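Major capsid protein (Human herpesvirus 1, PDB 1NO7) builds the hexons and pentons of the icosahedral herpesvirus capsid, with its upper domain, the fragment described here, forming the outer part of these capsomers. Local coordinates at residues A175-L180 / A212-D217; N216-V221 / K360-V365; V199-S204 / V434-P439; H189-L194 / S222-Y227. One frame throughout, in Å; residues are numbered along the deposited sequence.

Contact 1 (A175-L180 / A212-D217); sequences AVFYLL and AAFVND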
loop_
_atom_site.group_PDB
_atom_site.type_symbol
_atom_site.label_atom_id
_atom_site.label_comp_id
_atom_site.label_asym_id
_atom_site.label_seq_id
_atom_site.Cartn_x
_atom_site.Cartn_y
_atom_site.Cartn_z
ATOM N N ALA A 175 8.372 -13.298 -9.817
ATOM C CA ALA A 175 7.814 -12.089 -10.381
ATOM C C ALA A 175 6.376 -12.328 -10.817
ATOM O O ALA A 175 5.487 -11.532 -10.512
ATOM C CB ALA A 175 8.635 -11.656 -11.555
ATOM N N VAL A 176 6.157 -13.426 -11.536
ATOM C CA VAL A 176 4.827 -13.784 -12.027
ATOM C C VAL A 176 3.706 -13.303 -11.091
ATOM O O VAL A 176 2.745 -12.637 -11.521
ATOM C CB VAL A 176 4.729 -15.293 -12.186
ATOM C CG1 VAL A 176 3.435 -15.658 -12.866
ATOM C CG2 VAL A 176 5.921 -15.793 -12.969
ATOM N N PHE A 177 3.854 -13.635 -9.808
ATOM C CA PHE A 177 2.894 -13.264 -8.766
ATOM C C PHE A 177 2.468 -11.797 -8.824
ATOM O O PHE A 177 1.287 -11.485 -8.656
ATOM C CB PHE A 177 3.489 -13.578 -7.394
ATOM C CG PHE A 177 3.706 -15.053 -7.147
ATOM C CD1 PHE A 177 3.548 -15.979 -8.169
ATOM C CD2 PHE A 177 4.073 -15.515 -5.882
ATOM C CE1 PHE A 177 3.752 -17.340 -7.932
ATOM C CE2 PHE A 177 4.281 -16.880 -5.630
ATOM C CZ PHE A 177 4.120 -17.792 -6.658
ATOM N N TYR A 178 3.421 -10.893 -9.045
ATOM C CA TYR A 178 3.071 -9.472 -9.142
ATOM C C TYR A 178 2.161 -9.265 -10.352
ATOM O O TYR A 178 1.050 -8.720 -10.216
ATOM C CB TYR A 178 4.308 -8.574 -9.307
ATOM C CG TYR A 178 5.213 -8.485 -8.089
ATOM C CD1 TYR A 178 6.304 -9.338 -7.946
ATOM C CD2 TYR A 178 4.980 -7.543 -7.078
ATOM C CE1 TYR A 178 7.146 -9.259 -6.823
ATOM C CE2 TYR A 178 5.820 -7.455 -5.948
ATOM C CZ TYR A 178 6.902 -8.318 -5.829
ATOM O OH TYR A 178 7.742 -8.260 -4.728
ATOM N N LEU A 179 2.619 -9.706 -11.532
ATOM C CA LEU A 179 1.805 -9.539 -12.742
ATOM C C LEU A 179 0.430 -10.165 -12.502
ATOM O O LEU A 179 -0.596 -9.570 -12.868
ATOM C CB LEU A 179 2.470 -10.179 -13.969
ATOM C CG LEU A 179 3.922 -9.791 -14.246
ATOM C CD1 LEU A 179 4.796 -10.485 -13.186
ATOM C CD2 LEU A 179 4.350 -10.212 -15.663
ATOM N N LEU A 180 0.410 -11.352 -11.888
ATOM C CA LEU A 180 -0.858 -12.010 -11.596
ATOM C C LEU A 180 -1.703 -11.075 -10.737
ATOM O O LEU A 180 -2.849 -10.755 -11.095
ATOM C CB LEU A 180 -0.640 -13.323 -10.844
ATOM C CG LEU A 180 -0.444 -14.552 -11.729
ATOM C CD1 LEU A 180 -0.532 -15.857 -10.869
ATOM C CD2 LEU A 180 -1.525 -14.519 -12.826
ATOM N N ALA A 212 4.158 -17.430 2.452
ATOM C CA ALA A 212 2.841 -17.021 1.987
ATOM C C ALA A 212 2.993 -16.401 0.608
ATOM O O ALA A 212 3.801 -15.492 0.407
ATOM C CB ALA A 212 2.249 -16.028 2.942
ATOM N N ALA A 213 2.215 -16.915 -0.337
ATOM C CA ALA A 213 2.245 -16.459 -1.717
ATOM C C ALA A 213 1.972 -14.972 -1.964
ATOM O O ALA A 213 2.870 -14.272 -2.423
ATOM C CB ALA A 213 1.297 -17.299 -2.550
ATOM N N PHE A 214 0.778 -14.461 -1.663
ATOM C CA PHE A 214 0.540 -13.047 -1.979
ATOM C C PHE A 214 0.384 -12.028 -0.834
ATOM O O PHE A 214 -0.389 -11.061 -0.970
ATOM C CB PHE A 214 -0.672 -12.919 -2.889
ATOM C CG PHE A 214 -0.559 -13.704 -4.159
ATOM C CD1 PHE A 214 -0.543 -15.101 -4.132
ATOM C CD2 PHE A 214 -0.485 -13.049 -5.394
ATOM C CE1 PHE A 214 -0.457 -15.836 -5.301
ATOM C CE2 PHE A 214 -0.398 -13.775 -6.585
ATOM C CZ PHE A 214 -0.383 -15.171 -6.541
ATOM N N VAL A 215 1.119 -12.210 0.267
ATOM C CA VAL A 215 1.042 -11.301 1.426
ATOM C C VAL A 215 1.177 -9.795 1.129
ATOM O O VAL A 215 0.848 -8.958 1.979
ATOM C CB VAL A 215 2.122 -11.630 2.419
ATOM C CG1 VAL A 215 1.966 -13.047 2.891
ATOM C CG2 VAL A 215 3.481 -11.431 1.752
ATOM N N ASN A 216 1.674 -9.442 -0.056
ATOM C CA ASN A 216 1.839 -8.032 -0.398
ATOM C C ASN A 216 0.519 -7.353 -0.831
ATOM O O ASN A 216 0.511 -6.184 -1.254
ATOM C CB ASN A 216 2.921 -7.876 -1.490
ATOM C CG ASN A 216 2.359 -7.954 -2.903
ATOM O OD1 ASN A 216 1.901 -9.014 -3.358
ATOM N ND2 ASN A 216 2.387 -6.821 -3.607
ATOM N N ASP A 217 -0.591 -8.079 -0.712
ATOM C CA ASP A 217 -1.903 -7.545 -1.089
ATOM C C ASP A 217 -3.000 -8.103 -0.172
ATOM O O ASP A 217 -3.294 -9.311 -0.194
ATOM C CB ASP A 217 -2.233 -7.910 -2.537
ATOM C CG ASP A 217 -3.551 -7.310 -3.008
ATOM O OD1 ASP A 217 -4.575 -7.471 -2.293
ATOM O OD2 ASP A 217 -3.566 -6.684 -4.099
#
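Phe177 and Phe214 form the aromatic pair that joins the helix at 176-180 to the loop at 212-217. Their planes differ by only 19°, but the rings are slid so far apart, with centroids 5.1 Å from each other, that they barely overlap. Phe214 CZ reaches over one face of the Phe177 ring, while the two side chains as wholes cross at about a right angle. With CG anti to its carbonyl carbon (chi1 -57°), Phe214 sends its ring off the loop to the helix.

Apolar contacts widen this patch. Phe214 CE2 lies 4.0 Å from Phe177 CB, and at its edge the same CE2 lies 4.3 Å from Leu180 CB, one helical turn further on. Ala213 CB touches Phe177 CE2 at 4.3 Å, where a small side chain lets the backbone come close to the ring.

The fold here is a helical cluster: the loop returns from helix 195-208, whose Cys201 and Ile202 also pack against these phenylalanines, and it leads into helix 218-226. A type I turn from Phe214 to Asp217, closed by Asp217 N and Phe214 O at 3.0 Å, reverses the chain before that helix.

The polar side is served by Asn216. Its ND2 approaches the Tyr178 ring obliquely, 4.2 Å from CE2, while hydrogen-bonding to Leu488 O and Gln181 OE1, which satisfies the buried ND2.

Contact 2 (N216-V221 / K360-V365); sequences NDYSLV and KIYYYV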
loop_
_atom_site.group_PDB
_atom_site.type_symbol
_atom_site.label_atom_id
_atom_site.label_comp_id
_atom_site.label_asym_id
_atom_site.label_seq_id
_atom_site.Cartn_x
_atom_site.Cartn_y
_atom_site.Cartn_z
ATOM N N ASN A 216 1.674 -9.442 -0.056
ATOM C CA ASN A 216 1.839 -8.032 -0.398
ATOM C C ASN A 216 0.519 -7.353 -0.831
ATOM O O ASN A 216 0.511 -6.184 -1.254
ATOM C CB ASN A 216 2.921 -7.876 -1.490
ATOM C CG ASN A 216 2.359 -7.954 -2.903
ATOM O OD1 ASN A 216 1.901 -9.014 -3.358
ATOM N ND2 ASN A 216 2.387 -6.821 -3.607
ATOM N N ASP A 217 -0.591 -8.079 -0.712
ATOM C CA ASP A 217 -1.903 -7.545 -1.089
ATOM C C ASP A 217 -3.000 -8.103 -0.172
ATOM O O ASP A 217 -3.294 -9.311 -0.194
ATOM C CB ASP A 217 -2.233 -7.910 -2.537
ATOM C CG ASP A 217 -3.551 -7.310 -3.008
ATOM O OD1 ASP A 217 -4.575 -7.471 -2.293
ATOM O OD2 ASP A 217 -3.566 -6.684 -4.099
ATOM N N TYR A 218 -3.646 -7.233 0.600
ATOM C CA TYR A 218 -4.669 -7.716 1.516
ATOM C C TYR A 218 -5.854 -8.360 0.818
ATOM O O TYR A 218 -6.284 -9.455 1.200
ATOM C CB TYR A 218 -5.180 -6.601 2.441
ATOM C CG TYR A 218 -5.777 -7.181 3.708
ATOM C CD1 TYR A 218 -4.995 -7.980 4.549
ATOM C CD2 TYR A 218 -7.132 -7.026 4.017
ATOM C CE1 TYR A 218 -5.538 -8.624 5.655
ATOM C CE2 TYR A 218 -7.692 -7.670 5.129
ATOM C CZ TYR A 218 -6.885 -8.474 5.939
ATOM O OH TYR A 218 -7.416 -9.181 7.003
ATOM N N SER A 219 -6.389 -7.678 -0.191
ATOM C CA SER A 219 -7.530 -8.199 -0.928
ATOM C C SER A 219 -7.337 -9.678 -1.254
ATOM O O SER A 219 -8.230 -10.497 -1.010
ATOM C CB SER A 219 -7.732 -7.402 -2.212
ATOM O OG SER A 219 -8.269 -6.120 -1.934
ATOM N N LEU A 220 -6.175 -10.025 -1.802
ATOM C CA LEU A 220 -5.923 -11.425 -2.118
ATOM C C LEU A 220 -5.906 -12.191 -0.807
ATOM O O LEU A 220 -6.763 -13.044 -0.577
ATOM C CB LEU A 220 -4.588 -11.615 -2.838
ATOM C CG LEU A 220 -4.329 -10.683 -4.036
ATOM C CD1 LEU A 220 -3.215 -11.330 -4.876
ATOM C CD2 LEU A 220 -5.588 -10.440 -4.888
ATOM N N VAL A 221 -4.945 -11.884 0.058
ATOM C CA VAL A 221 -4.869 -12.563 1.342
ATOM C C VAL A 221 -6.278 -12.734 1.921
ATOM O O VAL A 221 -6.605 -13.778 2.503
ATOM C CB VAL A 221 -4.011 -11.770 2.343
ATOM C CG1 VAL A 221 -4.118 -12.404 3.728
ATOM C CG2 VAL A 221 -2.541 -11.759 1.877
ATOM N N LYS A 360 -6.185 -0.624 5.705
ATOM C CA LYS A 360 -5.330 0.388 6.301
ATOM C C LYS A 360 -4.528 -0.245 7.422
ATOM O O LYS A 360 -3.325 -0.026 7.531
ATOM C CB LYS A 360 -6.176 1.532 6.827
ATOM C CG LYS A 360 -6.804 2.324 5.712
ATOM C CD LYS A 360 -7.918 3.222 6.216
ATOM C CE LYS A 360 -7.430 4.169 7.300
ATOM N NZ LYS A 360 -8.578 4.997 7.778
ATOM N N ILE A 361 -5.190 -1.051 8.245
ATOM C CA ILE A 361 -4.486 -1.712 9.344
ATOM C C ILE A 361 -3.317 -2.527 8.794
ATOM O O ILE A 361 -2.189 -2.464 9.308
ATOM C CB ILE A 361 -5.376 -2.690 10.101
ATOM C CG1 ILE A 361 -6.555 -1.929 10.727
ATOM C CG2 ILE A 361 -4.526 -3.459 11.112
ATOM C CD1 ILE A 361 -7.350 -2.713 11.804
ATOM N N TYR A 362 -3.599 -3.286 7.740
ATOM C CA TYR A 362 -2.609 -4.139 7.104
ATOM C C TYR A 362 -1.442 -3.341 6.518
ATOM O O TYR A 362 -0.275 -3.605 6.836
ATOM C CB TYR A 362 -3.275 -4.944 5.983
ATOM C CG TYR A 362 -2.427 -6.092 5.507
ATOM C CD1 TYR A 362 -2.358 -7.278 6.242
ATOM C CD2 TYR A 362 -1.629 -5.971 4.367
ATOM C CE1 TYR A 362 -1.507 -8.323 5.856
ATOM C CE2 TYR A 362 -0.773 -7.005 3.975
ATOM C CZ TYR A 362 -0.717 -8.174 4.728
ATOM O OH TYR A 362 0.146 -9.182 4.374
ATOM N N TYR A 363 -1.771 -2.365 5.669
ATOM C CA TYR A 363 -0.772 -1.536 4.988
ATOM C C TYR A 363 0.055 -0.589 5.856
ATOM O O TYR A 363 1.258 -0.386 5.594
ATOM C CB TYR A 363 -1.444 -0.740 3.868
ATOM C CG TYR A 363 -1.798 -1.617 2.712
ATOM C CD1 TYR A 363 -2.713 -2.657 2.861
ATOM C CD2 TYR A 363 -1.149 -1.482 1.492
ATOM C CE1 TYR A 363 -2.965 -3.552 1.823
ATOM C CE2 TYR A 363 -1.392 -2.369 0.444
ATOM C CZ TYR A 363 -2.297 -3.406 0.613
ATOM O OH TYR A 363 -2.512 -4.304 -0.419
ATOM N N TYR A 364 -0.587 -0.018 6.878
ATOM C CA TYR A 364 0.079 0.914 7.783
ATOM C C TYR A 364 0.677 0.251 9.016
ATOM O O TYR A 364 1.510 0.842 9.691
ATOM C CB TYR A 364 -0.888 2.020 8.201
ATOM C CG TYR A 364 -1.185 3.008 7.084
ATOM C CD1 TYR A 364 -2.507 3.347 6.761
ATOM C CD2 TYR A 364 -0.145 3.627 6.368
ATOM C CE1 TYR A 364 -2.799 4.281 5.746
ATOM C CE2 TYR A 364 -0.416 4.568 5.352
ATOM C CZ TYR A 364 -1.753 4.887 5.042
ATOM O OH TYR A 364 -2.063 5.780 4.013
ATOM N N VAL A 365 0.278 -0.974 9.324
ATOM C CA VAL A 365 0.860 -1.624 10.488
ATOM C C VAL A 365 1.554 -2.931 10.129
ATOM O O VAL A 365 2.784 -3.064 10.250
ATOM C CB VAL A 365 -0.193 -1.937 11.532
ATOM C CG1 VAL A 365 0.467 -2.533 12.764
ATOM C CG2 VAL A 365 -0.953 -0.682 11.883
#
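Tyr218 and Tyr362 both set CG anti to the backbone N (chi1 -157° and -165°), which brings their rings together between the two helices. The contact is a helix-helix packing in which the first turn of helix 218-226 meets the middle of the long helix 353-371, close to the centre of the chain. The rings are inclined by 38°, neither stacked nor edge-to-face, with centroids 4.8 Å apart. Tyr218 CD1 leans over one face of the Tyr362 ring, displaced toward its rim, and Tyr218 CG lies 4.0 Å from Tyr362 CG.

Tyrosine suits this buried place because its hydroxyl can serve the backbone while its ring packs. Tyr362 OH bonds to Val215 O in the preceding loop, and its side chain also touches Leu243 of helix 234-256. Tyr363, whose CG lies beside its own backbone N, brings the edge of its ring to Tyr218 CB, 3.8 Å from CE1.

The N-terminus of helix 218-226 has amide N-H groups without partners inside the helix, and two side chains attend to them. Asp217, the N-cap, accepts from Leu220 N through OD1 at 3.1 Å, the N-H arriving from above the carboxylate plane; its OD2 is held by Trp287 NE1 and Gln181 NE2. From the other helix comes a weak hydrogen bond, with Tyr218 N giving to Tyr363 OH at 3.3 Å.

Contact 3 (V199-S204 / V434-P439); sequences VQCITS and VVVDGP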
loop_
_atom_site.group_PDB
_atom_site.type_symbol
_atom_site.label_atom_id
_atom_site.label_comp_id
_atom_site.label_asym_id
_atom_site.label_seq_id
_atom_site.Cartn_x
_atom_site.Cartn_y
_atom_site.Cartn_z
ATOM N N VAL A 199 -4.350 -21.230 -6.634
ATOM C CA VAL A 199 -4.097 -22.332 -5.721
ATOM C C VAL A 199 -2.786 -23.006 -6.106
ATOM O O VAL A 199 -2.024 -23.449 -5.244
ATOM C CB VAL A 199 -5.221 -23.394 -5.749
ATOM C CG1 VAL A 199 -4.989 -24.390 -4.618
ATOM C CG2 VAL A 199 -6.598 -22.738 -5.608
ATOM N N GLN A 200 -2.521 -23.062 -7.408
ATOM C CA GLN A 200 -1.289 -23.679 -7.887
ATOM C C GLN A 200 -0.045 -22.885 -7.445
ATOM O O GLN A 200 0.845 -23.434 -6.769
ATOM C CB GLN A 200 -1.307 -23.790 -9.415
ATOM C CG GLN A 200 -2.532 -24.500 -9.992
ATOM C CD GLN A 200 -2.159 -25.496 -11.083
ATOM O OE1 GLN A 200 -1.433 -25.163 -12.024
ATOM N NE2 GLN A 200 -2.655 -26.724 -10.956
ATOM N N CYS A 201 0.012 -21.605 -7.831
ATOM C CA CYS A 201 1.141 -20.738 -7.476
ATOM C C CYS A 201 1.443 -20.834 -5.996
ATOM O O CYS A 201 2.576 -21.134 -5.588
ATOM C CB CYS A 201 0.827 -19.284 -7.775
ATOM S SG CYS A 201 0.279 -19.034 -9.444
ATOM N N ILE A 202 0.422 -20.573 -5.187
ATOM C CA ILE A 202 0.622 -20.621 -3.755
ATOM C C ILE A 202 1.212 -21.954 -3.299
ATOM O O ILE A 202 2.223 -21.971 -2.590
ATOM C CB ILE A 202 -0.677 -20.374 -2.998
ATOM C CG1 ILE A 202 -1.252 -18.999 -3.403
ATOM C CG2 ILE A 202 -0.400 -20.511 -1.490
ATOM C CD1 ILE A 202 -2.551 -18.607 -2.682
ATOM N N THR A 203 0.594 -23.066 -3.707
ATOM C CA THR A 203 1.103 -24.373 -3.289
ATOM C C THR A 203 2.496 -24.548 -3.827
ATOM O O THR A 203 3.414 -24.962 -3.116
ATOM C CB THR A 203 0.260 -25.526 -3.796
ATOM O OG1 THR A 203 -1.131 -25.158 -3.816
ATOM C CG2 THR A 203 0.448 -26.717 -2.861
ATOM N N SER A 204 2.638 -24.228 -5.104
ATOM C CA SER A 204 3.924 -24.306 -5.780
ATOM C C SER A 204 4.975 -23.616 -4.888
ATOM O O SER A 204 5.865 -24.267 -4.308
ATOM C CB SER A 204 3.808 -23.603 -7.148
ATOM O OG SER A 204 5.071 -23.459 -7.781
ATOM N N VAL A 434 7.968 -21.931 -10.393
ATOM C CA VAL A 434 6.534 -22.128 -10.196
ATOM C C VAL A 434 6.007 -23.282 -11.079
ATOM O O VAL A 434 6.439 -23.432 -12.226
ATOM C CB VAL A 434 5.794 -20.885 -10.613
ATOM C CG1 VAL A 434 4.286 -21.129 -10.544
ATOM C CG2 VAL A 434 6.229 -19.729 -9.734
ATOM N N VAL A 435 5.063 -24.071 -10.566
ATOM C CA VAL A 435 4.512 -25.188 -11.339
ATOM C C VAL A 435 3.020 -25.063 -11.600
ATOM O O VAL A 435 2.191 -25.390 -10.746
ATOM C CB VAL A 435 4.780 -26.523 -10.635
ATOM C CG1 VAL A 435 4.050 -27.658 -11.347
ATOM C CG2 VAL A 435 6.275 -26.769 -10.631
ATOM N N VAL A 436 2.683 -24.598 -12.794
ATOM C CA VAL A 436 1.297 -24.420 -13.185
ATOM C C VAL A 436 0.998 -25.167 -14.483
ATOM O O VAL A 436 1.694 -24.953 -15.478
ATOM C CB VAL A 436 1.006 -22.954 -13.415
ATOM C CG1 VAL A 436 -0.361 -22.788 -14.034
ATOM C CG2 VAL A 436 1.100 -22.222 -12.114
ATOM N N ASP A 437 -0.034 -26.022 -14.479
ATOM C CA ASP A 437 -0.405 -26.783 -15.672
ATOM C C ASP A 437 -1.149 -25.926 -16.715
ATOM O O ASP A 437 -1.519 -24.769 -16.451
ATOM C CB ASP A 437 -1.254 -28.001 -15.295
ATOM C CG ASP A 437 -2.637 -27.622 -14.794
ATOM O OD1 ASP A 437 -3.269 -26.717 -15.390
ATOM O OD2 ASP A 437 -3.098 -28.245 -13.810
ATOM N N GLY A 438 -1.363 -26.517 -17.895
ATOM C CA GLY A 438 -2.016 -25.837 -19.003
ATOM C C GLY A 438 -3.382 -25.204 -18.780
ATOM O O GLY A 438 -3.539 -24.004 -18.994
ATOM N N PRO A 439 -4.397 -25.974 -18.364
ATOM C CA PRO A 439 -5.730 -25.402 -18.144
ATOM C C PRO A 439 -5.654 -24.176 -17.240
ATOM O O PRO A 439 -6.236 -23.123 -17.548
ATOM C CB PRO A 439 -6.496 -26.551 -17.488
ATOM C CG PRO A 439 -5.823 -27.772 -18.042
ATOM C CD PRO A 439 -4.364 -27.392 -17.968
#
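Gln200 and Asp437 meet at about a right angle, the amide of one and the carboxylate of the other turned 62° apart. The glutamine grips Asp437 twice. Its OE1 accepts from the backbone Asp437 N at 3.0 Å, in the carbonyl plane, while its NE2 gives to Asp437 OD2 at 3.3 Å, reaching it from above the carboxylate plane. A bend at chi2 (-136°) brings the amide to this residue. Glutamine is apt here, since one amide both accepts and donates.

An extended loop, Val434 to Val436, runs along helix 195-208 and leads into an N-cap, Asp437, of helix 438-442. Through OD1 the aspartate caps Ala440 N, and its OD2 also forms a salt bridge with Arg196, one turn before Gln200.

One turn after Gln200, Ser204 holds the other end of the segment. Its OG, set beside the carbonyl carbon by its torsion (chi1 171°), accepts from Val435 N at 2.9 Å. The small hydroxyl serves a backbone amide without holding the chain away. Between these polar ends, Val436 sets CG2 3.9 Å from Gln200 CB and 4.2 Å from Cys201 SG, its branched side chain also touching Phe429 of helix 425-431.

Contact 4 (H189-L194 / S222-Y227); sequences HVFCAL and SYVVTY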
loop_
_atom_site.group_PDB
_atom_site.type_symbol
_atom_site.label_atom_id
_atom_site.label_comp_id
_atom_site.label_asym_id
_atom_site.label_seq_id
_atom_site.Cartn_x
_atom_site.Cartn_y
_atom_site.Cartn_z
ATOM N N HIS A 189 -14.324 -11.222 -8.212
ATOM C CA HIS A 189 -14.868 -11.939 -9.365
ATOM C C HIS A 189 -13.714 -12.645 -10.075
ATOM O O HIS A 189 -13.741 -13.866 -10.283
ATOM C CB HIS A 189 -15.543 -10.920 -10.297
ATOM C CG HIS A 189 -16.067 -11.490 -11.580
ATOM N ND1 HIS A 189 -16.927 -12.568 -11.626
ATOM C CD2 HIS A 189 -15.909 -11.079 -12.863
ATOM C CE1 HIS A 189 -17.277 -12.795 -12.880
ATOM N NE2 HIS A 189 -16.674 -11.905 -13.651
ATOM N N VAL A 190 -12.683 -11.867 -10.418
ATOM C CA VAL A 190 -11.539 -12.443 -11.102
ATOM C C VAL A 190 -10.724 -13.353 -10.212
ATOM O O VAL A 190 -10.183 -14.335 -10.669
ATOM C CB VAL A 190 -10.605 -11.375 -11.654
ATOM C CG1 VAL A 190 -9.394 -12.048 -12.312
ATOM C CG2 VAL A 190 -11.369 -10.482 -12.655
ATOM N N PHE A 191 -10.575 -13.015 -8.942
ATOM C CA PHE A 191 -9.799 -13.909 -8.093
ATOM C C PHE A 191 -10.468 -15.263 -8.201
ATOM O O PHE A 191 -9.798 -16.288 -8.257
ATOM C CB PHE A 191 -9.798 -13.473 -6.620
ATOM C CG PHE A 191 -9.105 -14.445 -5.719
ATOM C CD1 PHE A 191 -7.710 -14.486 -5.658
ATOM C CD2 PHE A 191 -9.837 -15.350 -4.971
ATOM C CE1 PHE A 191 -7.040 -15.427 -4.855
ATOM C CE2 PHE A 191 -9.189 -16.303 -4.159
ATOM C CZ PHE A 191 -7.779 -16.341 -4.101
ATOM N N CYS A 192 -11.794 -15.266 -8.255
ATOM C CA CYS A 192 -12.504 -16.524 -8.354
ATOM C C CYS A 192 -12.207 -17.263 -9.657
ATOM O O CYS A 192 -12.035 -18.485 -9.653
ATOM C CB CYS A 192 -14.004 -16.297 -8.169
ATOM S SG CYS A 192 -14.420 -16.078 -6.421
ATOM N N ALA A 193 -12.139 -16.535 -10.767
ATOM C CA ALA A 193 -11.830 -17.183 -12.033
ATOM C C ALA A 193 -10.493 -17.916 -11.895
ATOM O O ALA A 193 -10.447 -19.147 -11.782
ATOM C CB ALA A 193 -11.740 -16.155 -13.150
ATOM N N LEU A 194 -9.407 -17.148 -11.885
ATOM C CA LEU A 194 -8.062 -17.713 -11.774
ATOM C C LEU A 194 -7.843 -18.503 -10.478
ATOM O O LEU A 194 -6.710 -18.927 -10.178
ATOM C CB LEU A 194 -7.016 -16.601 -11.889
ATOM C CG LEU A 194 -7.071 -15.815 -13.204
ATOM C CD1 LEU A 194 -8.278 -14.892 -13.190
ATOM C CD2 LEU A 194 -5.804 -14.990 -13.393
ATOM N N SER A 222 -7.118 -11.716 1.746
ATOM C CA SER A 222 -8.485 -11.776 2.253
ATOM C C SER A 222 -9.164 -13.016 1.657
ATOM O O SER A 222 -9.596 -13.912 2.396
ATOM C CB SER A 222 -9.246 -10.506 1.872
ATOM O OG SER A 222 -10.431 -10.392 2.639
ATOM N N TYR A 223 -9.229 -13.063 0.323
ATOM C CA TYR A 223 -9.808 -14.182 -0.440
ATOM C C TYR A 223 -9.202 -15.547 -0.049
ATOM O O TYR A 223 -9.908 -16.447 0.418
ATOM C CB TYR A 223 -9.566 -13.926 -1.915
ATOM C CG TYR A 223 -10.055 -12.567 -2.349
ATOM C CD1 TYR A 223 -9.464 -11.902 -3.424
ATOM C CD2 TYR A 223 -11.157 -11.977 -1.736
ATOM C CE1 TYR A 223 -9.967 -10.679 -3.890
ATOM C CE2 TYR A 223 -11.672 -10.762 -2.192
ATOM C CZ TYR A 223 -11.078 -10.121 -3.273
ATOM O OH TYR A 223 -11.638 -8.966 -3.786
ATOM N N VAL A 224 -7.900 -15.701 -0.264
ATOM C CA VAL A 224 -7.197 -16.925 0.105
ATOM C C VAL A 224 -7.670 -17.483 1.463
ATOM O O VAL A 224 -7.437 -18.654 1.804
ATOM C CB VAL A 224 -5.683 -16.650 0.188
ATOM C CG1 VAL A 224 -4.924 -17.889 0.694
ATOM C CG2 VAL A 224 -5.184 -16.219 -1.187
ATOM N N VAL A 225 -8.307 -16.637 2.256
ATOM C CA VAL A 225 -8.818 -17.079 3.536
ATOM C C VAL A 225 -10.287 -17.423 3.318
ATOM O O VAL A 225 -10.754 -18.484 3.732
ATOM C CB VAL A 225 -8.667 -15.968 4.605
ATOM C CG1 VAL A 225 -9.628 -16.213 5.764
ATOM C CG2 VAL A 225 -7.224 -15.939 5.117
ATOM N N THR A 226 -11.004 -16.525 2.646
ATOM C CA THR A 226 -12.421 -16.728 2.364
ATOM C C THR A 226 -12.653 -18.058 1.658
ATOM O O THR A 226 -13.259 -18.970 2.219
ATOM C CB THR A 226 -12.980 -15.618 1.456
ATOM O OG1 THR A 226 -12.824 -14.345 2.096
ATOM C CG2 THR A 226 -14.454 -15.855 1.177
ATOM N N TYR A 227 -11.939 -18.268 0.689
ATOM C CA TYR A 227 -12.144 -19.426 -0.204
ATOM C C TYR A 227 -11.507 -20.672 -0.803
ATOM O O TYR A 227 -12.223 -21.463 -1.447
ATOM C CB TYR A 227 -12.624 -19.059 -1.623
ATOM C CG TYR A 227 -13.198 -17.827 -2.162
ATOM C CD1 TYR A 227 -12.807 -16.759 -2.977
ATOM C CD2 TYR A 227 -14.485 -17.797 -1.609
ATOM C CE1 TYR A 227 -13.669 -15.680 -3.226
ATOM C CE2 TYR A 227 -15.359 -16.728 -1.852
ATOM C CZ TYR A 227 -14.941 -15.673 -2.654
ATOM O OH TYR A 227 -15.770 -14.589 -2.829
#
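Phe191 packs against Tyr223, Val224 and Tyr227 where helix 188-193 lies beside the C-terminal part of helix 218-226, a helix-helix packing within the upper domain's helical cluster. No hydrogen bond crosses it; aromatic and apolar groups carry the contact. The side chain leaves its helix with CG anti to the backbone N (chi1 175°), which carries the ring to the neighbouring helix.

From the base outward, Phe191 CB first meets the ring of Tyr223, 3.6 Å from CD1. CG comes against the same atom, and the two side chains run antiparallel, each passing the other's base, their ring planes 38° apart, neither stacked nor edge-to-face. At the ring itself Tyr223 CB takes over: it stands over one face in a CH-pi contact, 3.5 Å from the centroid and 22° off the normal. The CE2-CD2 side, over which Tyr223 CB is displaced, turns its edge to Tyr227, whose CD1 lies near the ring plane, 3.8 Å from Phe191 CE2. The tip, CZ, reaches Val224 CG2 at 3.9 Å, the branched valine crossing it at about a right angle. A phenylalanine suits this position because a flat, wholly apolar ring can offer a face to Tyr223 CB and an edge to Tyr227 while its tip packs on Val224; Val198 of helix 195-208 packs on it as well.

Tyr223, by contrast, needs its polar tip, and OH hydrogen-bonds Gly186 O. Nearer the surface, the next residue on the first helix makes a sulfur-aromatic contact: Cys192 SG sits obliquely to the Tyr227 ring, 4.1 Å from its centroid.

In the fold
Following the chain, helix 176-183 is the first part of the fold to take part in a contact, and contact 1 closes the short loop that runs through helices 188-193 and 195-208 to the loop at 212-217. Contact 4 closes a similar loop from 189-194 to 222-227, so the two cross. Contact 2 starts on Asn216 and Asp217, where contact 1 ends, and spans about 140 residues to helix 353-371; it crosses contact 4, both using helix 218-226. Contact 3 closes the longest loop, from helix 195-208 to 434-439, crossing contacts 1 and 4 and enclosing contact 2. Ile202 links three of them, packing on Ala213 and Phe214 of contact 1 and on Val224 of contact 4.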